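Local coordinates for protein DyP2 (Amycolatopsis sp. ATCC 39116, PDB 4G2C) that is a haem-dependent dye-decolourising peroxidase from a lignin-reactive bacterium, binds manganese(II), and probably oxidises dyes and other aromatic substrates, at residues Glu213-Val218 and Arg281-Ala286; Val309-Asp314 and Val330-Ser335; Ala450-Ala455 and Asp468-Ala473. One frame throughout, in Å; residues are numbered along the deposited sequence.

Overall arrangement
Contacts 1 and 2 are buried and both border the haem, while contact 3 lies farther out and is only partly buried. Contact 1 pairs the loop 213-218 with helix 280-293 through stacked aromatic rings and a hydrogen bond from a lysine to a backbone carbonyl. Contact 2 joins two loop segments round an arginine, and its Glu313 binds manganese. These two meet directly, Val218 N lying 3.0 Å from Glu313 O in a probable hydrogen bond. Contact 3 relies on prolines, an isoleucine and a bridging water; its segment 468-473 packs on the same helix as contact 1, with Pro471 against Leu282 and Ala286. Contacts 2 and 3 do not touch, their nearest atoms being about 8 Å apart.

Contact 1. Residues Glu213-Val218 and Arg281-Ala286; sequences EHFGYV and RLFKEA. With HEM (protoporphyrin IX containing Fe), chain C.
Phe283, on helix 280-293, lays its ring flat against that of Phe215 in the loop 213-218, forming an offset stack with centroids 4.0 Å apart and planes at 1°. Its CB sits over the face of the Phe215 ring in a CH-pi contact, 3.6 Å from Phe215 CE1. With CG anti to the backbone N (chi1 -168°), the chain then carries the ring across that face: CD2 lies 3.6 Å from Phe215 CG, and CD1 is equally near Phe215 CE2. CE2, still within the stack, also touches Tyr217 CE1 at 4.1 Å, and the tip CZ stays 4.0 Å from Phe215 CD2.

Beside the rings, Lys284 bends at chi2 and reaches the same turn. Its NZ donates to Phe215 O at 2.6 Å, meeting the carbonyl nearly end-on, and also forms a salt bridge to Glu287, a manganese ligand. The type I turn from Glu213 to Gly216 is held from within by the Glu213 carboxylate, whose OE1 accepts from Tyr217 N at 2.7 Å and whose OE2 takes the N-H of Phe215. Glu213 OE2 also borders the haem methyl CMB.

The stack packs the Phe215 side chain of the turn against the helix, while the Lys284 bond ties its carbonyl there. Since Lys284 also pairs with Glu287, its positive charge probably helps to balance the acidic manganese site beside this haem-lining loop.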
loop_
_atom_site.group_PDB
_atom_site.type_symbol
_atom_site.label_atom_id
_atom_site.label_comp_id
_atom_site.label_asym_id
_atom_site.label_seq_id
_atom_site.Cartn_x
_atom_site.Cartn_y
_atom_site.Cartn_z
ATOM N N GLU A 213 4.653 -7.033 -8.156
ATOM C CA GLU A 213 3.469 -6.505 -8.842
ATOM C C GLU A 213 3.563 -6.796 -10.344
ATOM O O GLU A 213 4.553 -7.367 -10.803
ATOM C CB GLU A 213 3.257 -5.021 -8.556
ATOM C CG GLU A 213 4.477 -4.171 -8.830
ATOM C CD GLU A 213 4.846 -4.156 -10.300
ATOM O OE1 GLU A 213 6.012 -4.480 -10.619
ATOM O OE2 GLU A 213 3.966 -3.817 -11.136
ATOM N N HIS A 214 2.545 -6.417 -11.106
ATOM C CA HIS A 214 2.451 -6.887 -12.495
ATOM C C HIS A 214 3.556 -6.430 -13.445
ATOM O O HIS A 214 3.822 -7.100 -14.436
ATOM C CB HIS A 214 1.050 -6.670 -13.073
ATOM C CG HIS A 214 0.056 -7.681 -12.578
ATOM N ND1 HIS A 214 0.078 -9.000 -12.980
ATOM C CD2 HIS A 214 -0.953 -7.579 -11.678
ATOM C CE1 HIS A 214 -0.883 -9.666 -12.361
ATOM N NE2 HIS A 214 -1.521 -8.826 -11.562
ATOM N N PHE A 215 4.233 -5.327 -13.130
ATOM C CA PHE A 215 5.326 -4.878 -13.989
ATOM C C PHE A 215 6.567 -5.744 -13.805
ATOM O O PHE A 215 7.551 -5.589 -14.547
ATOM C CB PHE A 215 5.683 -3.405 -13.748
ATOM C CG PHE A 215 4.569 -2.445 -14.066
ATOM C CD1 PHE A 215 3.609 -2.757 -15.012
ATOM C CD2 PHE A 215 4.481 -1.232 -13.407
ATOM C CE1 PHE A 215 2.578 -1.859 -15.303
ATOM C CE2 PHE A 215 3.463 -0.333 -13.693
ATOM C CZ PHE A 215 2.508 -0.653 -14.646
ATOM N N GLY A 216 6.515 -6.641 -12.820
ATOM C CA GLY A 216 7.605 -7.566 -12.541
ATOM C C GLY A 216 8.506 -7.220 -11.356
ATOM O O GLY A 216 9.478 -7.927 -11.062
ATOM N N TYR A 217 8.188 -6.141 -10.646
ATOM C CA TYR A 217 9.109 -5.655 -9.615
ATOM C C TYR A 217 8.680 -6.098 -8.215
ATOM O O TYR A 217 7.499 -6.048 -7.875
ATOM C CB TYR A 217 9.229 -4.131 -9.661
ATOM C CG TYR A 217 9.838 -3.593 -10.920
ATOM C CD1 TYR A 217 9.120 -3.593 -12.115
ATOM C CD2 TYR A 217 11.132 -3.067 -10.924
ATOM C CE1 TYR A 217 9.667 -3.091 -13.278
ATOM C CE2 TYR A 217 11.696 -2.563 -12.096
ATOM C CZ TYR A 217 10.956 -2.579 -13.266
ATOM O OH TYR A 217 11.497 -2.094 -14.436
ATOM N N VAL A 218 9.652 -6.527 -7.419
ATOM C CA VAL A 218 9.421 -6.786 -6.011
ATOM C C VAL A 218 8.627 -5.621 -5.419
ATOM O O VAL A 218 8.997 -4.469 -5.562
ATOM C CB VAL A 218 10.745 -6.959 -5.242
ATOM C CG1 VAL A 218 10.474 -7.106 -3.743
ATOM C CG2 VAL A 218 11.500 -8.170 -5.751
ATOM N N ARG A 281 1.941 -4.091 -20.802
ATOM C CA ARG A 281 2.427 -3.931 -22.165
ATOM C C ARG A 281 3.066 -2.562 -22.386
ATOM O O ARG A 281 4.197 -2.452 -22.868
ATOM C CB ARG A 281 1.294 -4.162 -23.174
ATOM C CG ARG A 281 1.681 -3.859 -24.632
ATOM C CD ARG A 281 0.950 -4.771 -25.638
ATOM N NE ARG A 281 -0.452 -4.411 -25.877
ATOM C CZ ARG A 281 -1.471 -5.278 -25.898
ATOM N NH1 ARG A 281 -1.265 -6.580 -25.672
ATOM N NH2 ARG A 281 -2.708 -4.842 -26.136
ATOM N N LEU A 282 2.334 -1.513 -22.039
ATOM C CA LEU A 282 2.784 -0.169 -22.346
ATOM C C LEU A 282 3.981 0.197 -21.464
ATOM O O LEU A 282 4.896 0.926 -21.886
ATOM C CB LEU A 282 1.636 0.804 -22.127
ATOM C CG LEU A 282 1.857 2.296 -22.300
ATOM C CD1 LEU A 282 2.277 2.637 -23.708
ATOM C CD2 LEU A 282 0.559 3.001 -21.943
ATOM N N PHE A 283 3.969 -0.315 -20.238
ATOM C CA PHE A 283 5.057 -0.040 -19.300
ATOM C C PHE A 283 6.359 -0.662 -19.793
ATOM O O PHE A 283 7.421 -0.053 -19.680
ATOM C CB PHE A 283 4.715 -0.517 -17.868
ATOM C CG PHE A 283 5.666 -0.010 -16.823
ATOM C CD1 PHE A 283 5.494 1.247 -16.261
ATOM C CD2 PHE A 283 6.758 -0.773 -16.431
ATOM C CE1 PHE A 283 6.386 1.726 -15.313
ATOM C CE2 PHE A 283 7.643 -0.303 -15.485
ATOM C CZ PHE A 283 7.456 0.948 -14.926
ATOM N N LYS A 284 6.271 -1.872 -20.345
ATOM C CA LYS A 284 7.445 -2.541 -20.903
ATOM C C LYS A 284 7.917 -1.887 -22.200
ATOM O O LYS A 284 9.103 -1.914 -22.508
ATOM C CB LYS A 284 7.189 -4.029 -21.132
ATOM C CG LYS A 284 7.057 -4.821 -19.869
ATOM C CD LYS A 284 8.217 -4.551 -18.909
ATOM C CE LYS A 284 8.084 -5.408 -17.657
ATOM N NZ LYS A 284 9.067 -5.065 -16.602
ATOM N N GLU A 285 6.996 -1.304 -22.954
ATOM C CA GLU A 285 7.369 -0.600 -24.163
ATOM C C GLU A 285 8.104 0.640 -23.714
ATOM O O GLU A 285 9.124 1.037 -24.292
ATOM C CB GLU A 285 6.133 -0.210 -24.989
ATOM C CG GLU A 285 5.465 -1.369 -25.710
ATOM C CD GLU A 285 4.229 -0.938 -26.494
ATOM O OE1 GLU A 285 3.494 -0.044 -26.018
ATOM O OE2 GLU A 285 3.999 -1.484 -27.595
ATOM N N ALA A 286 7.572 1.254 -22.669
ATOM C CA ALA A 286 8.190 2.441 -22.111
ATOM C C ALA A 286 9.595 2.135 -21.631
ATOM O O ALA A 286 10.492 2.923 -21.881
ATOM C CB ALA A 286 7.336 3.041 -20.989
HETATM C CHA HEM C . 7.289 0.992 -3.119
HETATM C CHB HEM C . 5.085 -0.347 -7.239
HETATM C CHC HEM C . 1.204 2.347 -6.109
HETATM C CHD HEM C . 3.715 4.268 -2.444
HETATM C C1A HEM C . 7.028 0.380 -4.322
HETATM C C2A HEM C . 7.904 -0.560 -4.991
HETATM C C3A HEM C . 7.288 -0.927 -6.121
HETATM C C4A HEM C . 6.011 -0.240 -6.206
HETATM C CMA HEM C . 7.826 -1.914 -7.172
HETATM C CAA HEM C . 9.287 -1.029 -4.457
HETATM C CBA HEM C . 9.086 -2.187 -3.475
HETATM C CGA HEM C . 8.810 -1.700 -2.071
HETATM O O1A HEM C . 9.596 -0.905 -1.523
HETATM O O2A HEM C . 7.792 -2.105 -1.473
HETATM C C1B HEM C . 3.840 0.261 -7.322
HETATM C C2B HEM C . 2.837 0.105 -8.374
HETATM C C3B HEM C . 1.769 0.858 -8.041
HETATM C C4B HEM C . 2.044 1.494 -6.775
HETATM C CMB HEM C . 3.010 -0.758 -9.649
HETATM C CAB HEM C . 0.430 1.043 -8.789
HETATM C CBB HEM C . 0.018 0.149 -9.691
HETATM C C1C HEM C . 1.580 3.160 -5.062
HETATM C C2C HEM C . 0.817 4.281 -4.538
HETATM C C3C HEM C . 1.513 4.797 -3.510
HETATM C C4C HEM C . 2.730 4.023 -3.364
HETATM C CMC HEM C . -0.571 4.758 -5.053
HETATM C CAC HEM C . 1.144 6.026 -2.645
HETATM C CBC HEM C . 0.277 6.954 -3.081
HETATM C C1D HEM C . 4.868 3.536 -2.253
HETATM C C2D HEM C . 5.746 3.698 -1.125
HETATM C C3D HEM C . 6.837 2.660 -1.344
HETATM C C4D HEM C . 6.531 1.995 -2.572
HETATM C CMD HEM C . 5.591 4.689 0.041
HETATM C CAD HEM C . 8.052 2.390 -0.480
HETATM C CBD HEM C . 8.991 3.538 -0.791
HETATM C CGD HEM C . 10.131 3.360 0.173
HETATM O O1D HEM C . 9.859 3.327 1.402
HETATM O O2D HEM C . 11.285 3.204 -0.309
HETATM N NA HEM C . 5.890 0.545 -5.076
HETATM N NB HEM C . 3.309 1.111 -6.371
HETATM N NC HEM C . 2.744 3.033 -4.322
HETATM N ND HEM C . 5.365 2.529 -3.073
HETATM FE FE HEM C . 4.400 1.901 -4.877
#

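Contact 2. Residues Val309-Asp314 and Val330-Ser335; sequences VGRFED and VGNDFS. With MN (manganese (II) ion), chain D; HEM (protoporphyrin IX containing Fe), chain C; ACT (acetate ion), chain H.
Arg311 reaches across to residues 330-335 on a side chain extended from CG to NE, with CG anti to the carbonyl carbon (chi1 -64°), and spends its guanidinium mainly on oxygens. NH1 donates to Gly331 O at 3.0 Å in a nearly straight bond (168°), the carbonyl lying in the guanidinium plane. Arg311 NH2 lies 2.8 Å from Asn332 OD1, an oxygen that accepts a hydrogen bond from Arg357. Arg311 NE lies 3.8 Å from propionate oxygen O1A of the haem, close enough for the opposite charges probably to attract.

Van der Waals contacts accompany these polar ones. NH2 comes to the edge of the Phe334 ring, 3.7 Å from CE2, so the cation lies beside the ring and not over its face. Val330 divides its methyls: CG1 rests against Arg311 NH1, and CG2 touches Asp314 O at 3.4 Å. An alanine in place of Arg311 would probably leave Gly331 O without this donor and the nearby propionate without a balancing charge.

Metal binding occupies the other side of the first segment, where Glu313 OE2 holds manganese at 2.2 Å together with a water and Glu287.

Gly310, with its positive phi, follows the end of helix 303-309 and starts the loop that carries Arg311 to the haem. The second segment lies farther along the long connection to helix 350-354, while Glu287 completes the metal site from helix 280-293.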
loop_
_atom_site.group_PDB
_atom_site.type_symbol
_atom_site.label_atom_id
_atom_site.label_comp_id
_atom_site.label_asym_id
_atom_site.label_seq_id
_atom_site.Cartn_x
_atom_site.Cartn_y
_atom_site.Cartn_z
ATOM N N VAL A 309 11.326 2.925 -11.395
ATOM C CA VAL A 309 10.862 2.395 -10.124
ATOM C C VAL A 309 11.787 2.764 -8.944
ATOM O O VAL A 309 11.311 3.080 -7.861
ATOM C CB VAL A 309 10.697 0.877 -10.234
ATOM C CG1 VAL A 309 10.466 0.269 -8.858
ATOM C CG2 VAL A 309 9.538 0.564 -11.197
ATOM N N GLY A 310 13.100 2.740 -9.176
ATOM C CA GLY A 310 14.064 3.032 -8.134
ATOM C C GLY A 310 14.701 1.754 -7.637
ATOM O O GLY A 310 15.592 1.770 -6.787
ATOM N N ARG A 311 14.196 0.635 -8.150
ATOM C CA ARG A 311 14.796 -0.675 -7.926
ATOM C C ARG A 311 14.716 -1.472 -9.227
ATOM O O ARG A 311 13.840 -1.236 -10.048
ATOM C CB ARG A 311 14.056 -1.450 -6.842
ATOM C CG ARG A 311 14.064 -0.881 -5.431
ATOM C CD ARG A 311 13.137 -1.742 -4.512
ATOM N NE ARG A 311 13.051 -1.269 -3.127
ATOM C CZ ARG A 311 13.768 -1.751 -2.110
ATOM N NH1 ARG A 311 14.634 -2.754 -2.303
ATOM N NH2 ARG A 311 13.607 -1.241 -0.891
ATOM N N PHE A 312 15.637 -2.406 -9.415
ATOM C CA PHE A 312 15.508 -3.414 -10.464
ATOM C C PHE A 312 14.382 -4.386 -10.102
ATOM O O PHE A 312 13.908 -4.425 -8.966
ATOM C CB PHE A 312 16.830 -4.177 -10.642
ATOM C CG PHE A 312 17.944 -3.316 -11.145
ATOM C CD1 PHE A 312 18.130 -3.125 -12.505
ATOM C CD2 PHE A 312 18.779 -2.651 -10.259
ATOM C CE1 PHE A 312 19.148 -2.318 -12.969
ATOM C CE2 PHE A 312 19.791 -1.837 -10.714
ATOM C CZ PHE A 312 19.978 -1.670 -12.073
ATOM N N GLU A 313 13.952 -5.181 -11.065
ATOM C CA GLU A 313 12.893 -6.141 -10.790
ATOM C C GLU A 313 13.107 -6.990 -9.534
ATOM O O GLU A 313 12.125 -7.392 -8.881
ATOM C CB GLU A 313 12.601 -6.991 -12.022
ATOM C CG GLU A 313 11.739 -6.229 -13.010
ATOM C CD GLU A 313 11.997 -6.623 -14.447
ATOM O OE1 GLU A 313 11.769 -7.811 -14.790
ATOM O OE2 GLU A 313 12.433 -5.734 -15.231
ATOM N N ASP A 314 14.368 -7.184 -9.147
ATOM C CA ASP A 314 14.703 -8.196 -8.137
ATOM C C ASP A 314 14.727 -7.895 -6.616
ATOM O O ASP A 314 15.146 -8.766 -5.880
ATOM C CB ASP A 314 15.981 -8.977 -8.515
ATOM C CG ASP A 314 17.237 -8.188 -8.264
ATOM O OD1 ASP A 314 17.130 -6.951 -8.197
ATOM O OD2 ASP A 314 18.328 -8.799 -8.136
ATOM N N VAL A 330 16.630 -9.167 -0.460
ATOM C CA VAL A 330 16.343 -7.841 -0.969
ATOM C C VAL A 330 16.598 -6.857 0.162
ATOM O O VAL A 330 16.024 -6.994 1.235
ATOM C CB VAL A 330 14.873 -7.728 -1.393
ATOM C CG1 VAL A 330 14.553 -6.283 -1.804
ATOM C CG2 VAL A 330 14.579 -8.710 -2.529
ATOM N N GLY A 331 17.455 -5.868 -0.067
ATOM C CA GLY A 331 17.791 -4.938 1.001
ATOM C C GLY A 331 16.848 -3.755 1.116
ATOM O O GLY A 331 16.146 -3.429 0.170
ATOM N N ASN A 332 16.851 -3.104 2.276
ATOM C CA ASN A 332 16.149 -1.836 2.467
ATOM C C ASN A 332 16.964 -0.821 3.282
ATOM O O ASN A 332 16.489 0.279 3.572
ATOM C CB ASN A 332 14.787 -2.048 3.148
ATOM C CG ASN A 332 13.843 -0.888 2.915
ATOM O OD1 ASN A 332 13.777 -0.360 1.812
ATOM N ND2 ASN A 332 13.128 -0.469 3.955
ATOM N N ASP A 333 18.184 -1.199 3.648
ATOM C CA ASP A 333 19.039 -0.361 4.468
ATOM C C ASP A 333 19.863 0.621 3.633
ATOM O O ASP A 333 21.067 0.439 3.446
ATOM C CB ASP A 333 19.976 -1.239 5.285
ATOM C CG ASP A 333 20.489 -0.535 6.507
ATOM O OD1 ASP A 333 19.963 0.556 6.801
ATOM O OD2 ASP A 333 21.404 -1.067 7.163
ATOM N N PHE A 334 19.202 1.655 3.128
ATOM C CA PHE A 334 19.866 2.688 2.332
ATOM C C PHE A 334 19.100 4.006 2.443
ATOM O O PHE A 334 17.909 4.025 2.774
ATOM C CB PHE A 334 19.904 2.289 0.850
ATOM C CG PHE A 334 18.538 2.119 0.239
ATOM C CD1 PHE A 334 17.836 3.225 -0.257
ATOM C CD2 PHE A 334 17.931 0.870 0.209
ATOM C CE1 PHE A 334 16.564 3.083 -0.803
ATOM C CE2 PHE A 334 16.645 0.712 -0.325
ATOM C CZ PHE A 334 15.961 1.818 -0.841
ATOM N N SER A 335 19.799 5.098 2.158
ATOM C CA SER A 335 19.203 6.417 2.017
ATOM C C SER A 335 19.791 6.978 0.740
ATOM O O SER A 335 20.577 6.314 0.074
ATOM C CB SER A 335 19.578 7.332 3.196
ATOM O OG SER A 335 20.931 7.762 3.109
HETATM MN MN MN D . 12.945 -4.565 -17.052
HETATM C CHA HEM C . 7.289 0.992 -3.119
HETATM C CHB HEM C . 5.085 -0.347 -7.239
HETATM C CHC HEM C . 1.204 2.347 -6.109
HETATM C CHD HEM C . 3.715 4.268 -2.444
HETATM C C1A HEM C . 7.028 0.380 -4.322
HETATM C C2A HEM C . 7.904 -0.560 -4.991
HETATM C C3A HEM C . 7.288 -0.927 -6.121
HETATM C C4A HEM C . 6.011 -0.240 -6.206
HETATM C CMA HEM C . 7.826 -1.914 -7.172
HETATM C CAA HEM C . 9.287 -1.029 -4.457
HETATM C CBA HEM C . 9.086 -2.187 -3.475
HETATM C CGA HEM C . 8.810 -1.700 -2.071
HETATM O O1A HEM C . 9.596 -0.905 -1.523
HETATM O O2A HEM C . 7.792 -2.105 -1.473
HETATM C C1B HEM C . 3.840 0.261 -7.322
HETATM C C2B HEM C . 2.837 0.105 -8.374
HETATM C C3B HEM C . 1.769 0.858 -8.041
HETATM C C4B HEM C . 2.044 1.494 -6.775
HETATM C CMB HEM C . 3.010 -0.758 -9.649
HETATM C CAB HEM C . 0.430 1.043 -8.789
HETATM C CBB HEM C . 0.018 0.149 -9.691
HETATM C C1C HEM C . 1.580 3.160 -5.062
HETATM C C2C HEM C . 0.817 4.281 -4.538
HETATM C C3C HEM C . 1.513 4.797 -3.510
HETATM C C4C HEM C . 2.730 4.023 -3.364
HETATM C CMC HEM C . -0.571 4.758 -5.053
HETATM C CAC HEM C . 1.144 6.026 -2.645
HETATM C CBC HEM C . 0.277 6.954 -3.081
HETATM C C1D HEM C . 4.868 3.536 -2.253
HETATM C C2D HEM C . 5.746 3.698 -1.125
HETATM C C3D HEM C . 6.837 2.660 -1.344
HETATM C C4D HEM C . 6.531 1.995 -2.572
HETATM C CMD HEM C . 5.591 4.689 0.041
HETATM C CAD HEM C . 8.052 2.390 -0.480
HETATM C CBD HEM C . 8.991 3.538 -0.791
HETATM C CGD HEM C . 10.131 3.360 0.173
HETATM O O1D HEM C . 9.859 3.327 1.402
HETATM O O2D HEM C . 11.285 3.204 -0.309
HETATM N NA HEM C . 5.890 0.545 -5.076
HETATM N NB HEM C . 3.309 1.111 -6.371
HETATM N NC HEM C . 2.744 3.033 -4.322
HETATM N ND HEM C . 5.365 2.529 -3.073
HETATM FE FE HEM C . 4.400 1.901 -4.877
HETATM C C ACT H . 22.825 8.263 7.051
HETATM O O ACT H . 23.705 9.160 6.967
HETATM O OXT ACT H . 22.165 8.016 6.006
HETATM C CH3 ACT H . 22.577 7.525 8.337
HETATM O O HOH W 1 14.112 -3.537 -15.334
#

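Contact 3. Residues Ala450-Ala455 and Asp468-Ala473; sequences APQKYA and DPIPQA. With ACT (acetate ion), chain Y.
Pro451 and Pro469 lie side by side and point the same way, Pro451 CG standing 4.1 Å from Pro469 CD. Here the two backbones make their nearest approach, and Pro469 CB also rests on the carbonyl carbon of Ala450 at 3.6 Å. Tyr454 and Ile470 instead run across each other on a slant. In Ile470 a chi1 of -49° sets CG1 by the phenol end of the tyrosine, 3.4 Å from Tyr454 OH, and chi2 (-64°) leaves CD1 as near.

A water links the two segments. It lies in the plane of the Tyr454 ring at its edge, 2.9 Å from the hydroxyl, accepts from Gln452 N and donates to Asp468 O at 2.8 Å. Ile470 N donates to an acetate, probably from the crystallisation liquor, whose methyl is doubtfully placed. Gln452 extends beside it, with NE2 held by the carbonyls of Leu440 and Pro438.

Strand 453-454 pairs antiparallel with strand 464-465, and residues 468-473 lead on from that hairpin into strand 474-484. Helices close the inner side: Tyr454 packs on Leu290 of helix 280-293 and Met307 of helix 303-309, where Ile470 meets Leu308.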
loop_
_atom_site.group_PDB
_atom_site.type_symbol
_atom_site.label_atom_id
_atom_site.label_comp_id
_atom_site.label_asym_id
_atom_site.label_seq_id
_atom_site.Cartn_x
_atom_site.Cartn_y
_atom_site.Cartn_z
ATOM N N ALA A 450 5.553 15.545 -18.815
ATOM C CA ALA A 450 6.480 16.062 -19.823
ATOM C C ALA A 450 7.741 15.199 -19.826
ATOM O O ALA A 450 7.939 14.413 -18.907
ATOM C CB ALA A 450 6.814 17.536 -19.533
ATOM N N PRO A 451 8.601 15.335 -20.852
ATOM C CA PRO A 451 9.826 14.528 -20.843
ATOM C C PRO A 451 10.675 14.865 -19.606
ATOM O O PRO A 451 10.641 16.008 -19.151
ATOM C CB PRO A 451 10.561 14.962 -22.128
ATOM C CG PRO A 451 9.546 15.684 -22.956
ATOM C CD PRO A 451 8.546 16.266 -21.990
ATOM N N GLN A 452 11.410 13.881 -19.087
ATOM C CA GLN A 452 12.234 14.044 -17.895
ATOM C C GLN A 452 13.719 13.842 -18.203
ATOM O O GLN A 452 14.090 13.442 -19.313
ATOM C CB GLN A 452 11.775 13.069 -16.800
ATOM C CG GLN A 452 10.361 13.366 -16.322
ATOM C CD GLN A 452 9.771 12.277 -15.439
ATOM O OE1 GLN A 452 9.532 11.140 -15.884
ATOM N NE2 GLN A 452 9.534 12.620 -14.173
ATOM N N LYS A 453 14.565 14.131 -17.220
ATOM C CA LYS A 453 16.002 13.973 -17.377
ATOM C C LYS A 453 16.523 12.774 -16.616
ATOM O O LYS A 453 16.059 12.473 -15.518
ATOM C CB LYS A 453 16.736 15.239 -16.952
ATOM C CG LYS A 453 16.658 16.318 -18.031
ATOM C CD LYS A 453 17.027 17.701 -17.515
ATOM C CE LYS A 453 16.585 18.762 -18.517
ATOM N NZ LYS A 453 16.899 20.136 -18.044
ATOM N N TYR A 454 17.496 12.098 -17.214
ATOM C CA TYR A 454 18.061 10.878 -16.664
ATOM C C TYR A 454 19.572 10.962 -16.805
ATOM O O TYR A 454 20.076 11.752 -17.592
ATOM C CB TYR A 454 17.533 9.654 -17.435
ATOM C CG TYR A 454 16.024 9.598 -17.550
ATOM C CD1 TYR A 454 15.341 10.435 -18.428
ATOM C CD2 TYR A 454 15.279 8.707 -16.783
ATOM C CE1 TYR A 454 13.968 10.387 -18.540
ATOM C CE2 TYR A 454 13.902 8.656 -16.887
ATOM C CZ TYR A 454 13.250 9.495 -17.761
ATOM O OH TYR A 454 11.876 9.434 -17.868
ATOM N N ALA A 455 20.287 10.154 -16.036
ATOM C CA ALA A 455 21.730 10.036 -16.172
ATOM C C ALA A 455 21.994 8.730 -16.883
ATOM O O ALA A 455 21.815 7.668 -16.302
ATOM C CB ALA A 455 22.403 10.042 -14.804
ATOM N N ASP A 468 10.381 11.706 -25.065
ATOM C CA ASP A 468 8.973 11.790 -24.666
ATOM C C ASP A 468 8.782 11.580 -23.164
ATOM O O ASP A 468 9.649 11.039 -22.478
ATOM C CB ASP A 468 8.099 10.761 -25.417
ATOM C CG ASP A 468 7.958 11.057 -26.923
ATOM O OD1 ASP A 468 7.344 12.089 -27.296
ATOM O OD2 ASP A 468 8.434 10.229 -27.733
ATOM N N PRO A 469 7.619 11.998 -22.654
ATOM C CA PRO A 469 7.218 11.658 -21.287
ATOM C C PRO A 469 6.972 10.162 -21.193
ATOM O O PRO A 469 6.564 9.564 -22.177
ATOM C CB PRO A 469 5.899 12.424 -21.111
ATOM C CG PRO A 469 5.391 12.652 -22.513
ATOM C CD PRO A 469 6.608 12.817 -23.354
ATOM N N ILE A 470 7.240 9.555 -20.046
ATOM C CA ILE A 470 6.844 8.176 -19.849
ATOM C C ILE A 470 5.317 8.123 -19.871
ATOM O O ILE A 470 4.651 8.881 -19.173
ATOM C CB ILE A 470 7.346 7.622 -18.518
ATOM C CG1 ILE A 470 8.840 7.934 -18.334
ATOM C CG2 ILE A 470 7.065 6.129 -18.428
ATOM C CD1 ILE A 470 9.761 7.267 -19.337
ATOM N N PRO A 471 4.752 7.241 -20.705
ATOM C CA PRO A 471 3.289 7.176 -20.783
ATOM C C PRO A 471 2.705 6.663 -19.464
ATOM O O PRO A 471 3.367 5.864 -18.792
ATOM C CB PRO A 471 3.047 6.167 -21.922
ATOM C CG PRO A 471 4.299 5.307 -21.947
ATOM C CD PRO A 471 5.409 6.308 -21.642
ATOM N N GLN A 472 1.510 7.135 -19.096
ATOM C CA GLN A 472 0.825 6.681 -17.887
ATOM C C GLN A 472 0.279 5.268 -18.092
ATOM O O GLN A 472 -0.635 5.061 -18.896
ATOM C CB GLN A 472 -0.323 7.636 -17.516
ATOM C CG GLN A 472 -0.887 7.427 -16.103
ATOM C CD GLN A 472 -2.189 8.212 -15.817
ATOM O OE1 GLN A 472 -2.301 9.416 -16.082
ATOM N NE2 GLN A 472 -3.170 7.517 -15.265
ATOM N N ALA A 473 0.835 4.298 -17.364
ATOM C CA ALA A 473 0.448 2.892 -17.532
ATOM C C ALA A 473 -0.388 2.365 -16.372
ATOM O O ALA A 473 -0.735 1.179 -16.328
ATOM C CB ALA A 473 1.686 2.005 -17.753
HETATM C C ACT Y . 6.953 11.992 -17.043
HETATM O O ACT Y . 7.922 11.469 -17.685
HETATM O OXT ACT Y . 6.612 11.536 -15.920
HETATM C CH3 ACT Y . 6.147 13.126 -17.572
HETATM O O HOH W 2 10.556 11.060 -19.864
#